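Local coordinates for protein putative hexose oxidase (Nonomuraea sp. ATCC 39727, PDB 5AWV) that binds FAD covalently and probably oxidises the sugar of teicoplanin-type glycopeptide antibiotics as a flavin-dependent hexose oxidase, at residues A212-G217 / A414-Q419. Numbering follows the deposited sequence.
Sequences AHTGGG and ATALPQ
Ala212 O comes within 4.2 Å of Ala416 CB. Here the glycine-rich loop of the FAD-binding half, leading into strand 223-229, meets an ST turn in the long loop between strands 395-402 and 424-432 of the substrate-side sheet. Thr214 carries the polar join. With chi1 at 64°, its OG1 lies between the backbone N and the carbonyl carbon and faces the turn, taking the amide N of Ala416 at 2.9 Å (N-H...O 149°). The same hydroxyl also bonds to Trp211 O, which ties it back to the residue just before the segment. Thr214 O adds only weak, bent bonds from the amides of Ala416 and Leu417; Leu417 N also donates to Thr415 OG1 at 3.2 Å, the bond that makes the ST turn, and Arg420 bonds to that hydroxyl as well. Next comes Gly215, whose bare CA lets Leu417 CD2 rest 3.9 Å away. The Leu417 side chain lies about 5 Å from that of the FAD-binding Tyr470 and about 9 Å from the FAD. The methyl of Ala416 packs on Gly216, Ala416 CB to Gly216 N 3.6 Å, and also touches Leu502 of helix 499-509. A water bridges the two loops, 2.8 Å from Gly215 O and 3.0 Å from Ala416 O.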
loop_
_atom_site.group_PDB
_atom_site.type_symbol
_atom_site.label_atom_id
_atom_site.label_comp_id
_atom_site.label_asym_id
_atom_site.label_seq_id
_atom_site.Cartn_x
_atom_site.Cartn_y
_atom_site.Cartn_z
ATOM N N ALA A 212 5.152 12.896 -9.749
ATOM C CA ALA A 212 4.870 13.028 -8.383
ATOM C C ALA A 212 4.161 11.777 -7.806
ATOM O O ALA A 212 4.156 11.573 -6.573
ATOM C CB ALA A 212 4.053 14.219 -8.110
ATOM N N HIS A 213 3.464 11.044 -8.670
ATOM C CA HIS A 213 2.778 9.837 -8.264
ATOM C C HIS A 213 3.638 8.605 -8.290
ATOM O O HIS A 213 3.109 7.508 -8.011
ATOM C CB HIS A 213 1.525 9.645 -9.112
ATOM C CG HIS A 213 0.437 10.592 -8.768
ATOM N ND1 HIS A 213 0.296 11.839 -9.353
ATOM C CD2 HIS A 213 -0.513 10.512 -7.823
ATOM C CE1 HIS A 213 -0.698 12.472 -8.763
ATOM N NE2 HIS A 213 -1.209 11.674 -7.838
ATOM N N THR A 214 4.921 8.719 -8.598
ATOM C CA THR A 214 5.909 7.638 -8.505
ATOM C C THR A 214 6.601 7.647 -7.097
ATOM O O THR A 214 7.754 7.444 -6.982
ATOM C CB THR A 214 6.997 7.675 -9.605
ATOM O OG1 THR A 214 7.796 8.866 -9.492
ATOM C CG2 THR A 214 6.362 7.662 -10.917
ATOM N N GLY A 215 5.852 7.848 -6.062
ATOM C CA GLY A 215 6.353 7.837 -4.692
ATOM C C GLY A 215 6.022 9.068 -3.866
ATOM O O GLY A 215 6.441 9.135 -2.700
ATOM N N GLY A 216 5.207 10.005 -4.392
ATOM C CA GLY A 216 4.841 11.173 -3.562
ATOM C C GLY A 216 3.915 10.922 -2.399
ATOM O O GLY A 216 3.854 11.697 -1.421
ATOM N N GLY A 217 3.169 9.821 -2.487
ATOM C CA GLY A 217 2.227 9.454 -1.439
ATOM C C GLY A 217 0.842 10.010 -1.695
ATOM O O GLY A 217 0.659 11.038 -2.372
ATOM N N ALA A 414 14.643 10.045 -10.780
ATOM C CA ALA A 414 13.810 9.501 -11.867
ATOM C C ALA A 414 12.466 9.135 -11.449
ATOM O O ALA A 414 11.554 9.061 -12.301
ATOM C CB ALA A 414 14.491 8.351 -12.616
ATOM N N THR A 415 12.302 8.912 -10.143
ATOM C CA THR A 415 10.984 8.791 -9.541
ATOM C C THR A 415 10.974 9.598 -8.303
ATOM O O THR A 415 11.991 10.140 -7.910
ATOM C CB THR A 415 10.575 7.320 -9.176
ATOM O OG1 THR A 415 11.363 6.851 -8.064
ATOM C CG2 THR A 415 10.729 6.426 -10.367
ATOM N N ALA A 416 9.828 9.668 -7.642
ATOM C CA ALA A 416 9.721 10.425 -6.392
ATOM C C ALA A 416 10.337 9.652 -5.170
ATOM O O ALA A 416 10.589 10.266 -4.109
ATOM C CB ALA A 416 8.304 10.863 -6.119
ATOM N N LEU A 417 10.684 8.387 -5.359
ATOM C CA LEU A 417 11.411 7.622 -4.306
ATOM C C LEU A 417 12.912 7.912 -4.389
ATOM O O LEU A 417 13.554 7.463 -5.338
ATOM C CB LEU A 417 11.185 6.136 -4.480
ATOM C CG LEU A 417 9.839 5.534 -4.430
ATOM C CD1 LEU A 417 9.933 4.028 -4.741
ATOM C CD2 LEU A 417 9.212 5.778 -3.041
ATOM N N PRO A 418 13.474 8.598 -3.404
ATOM C CA PRO A 418 14.904 8.990 -3.522
ATOM C C PRO A 418 15.894 7.860 -3.120
ATOM O O PRO A 418 17.053 7.956 -3.411
ATOM C CB PRO A 418 15.019 10.146 -2.583
ATOM C CG PRO A 418 14.012 9.837 -1.496
ATOM C CD PRO A 418 12.875 9.178 -2.178
ATOM N N GLN A 419 15.421 6.855 -2.386
ATOM C CA GLN A 419 16.303 5.822 -1.830
ATOM C C GLN A 419 16.491 4.722 -2.822
ATOM O O GLN A 419 15.670 3.822 -2.920
ATOM C CB GLN A 419 15.746 5.256 -0.499
ATOM C CG GLN A 419 15.676 6.299 0.574
ATOM C CD GLN A 419 14.323 7.018 0.668
ATOM O OE1 GLN A 419 13.421 6.810 -0.139
ATOM N NE2 GLN A 419 14.151 7.797 1.713
HETATM O O HOH W 1 9.052 9.141 -1.817
#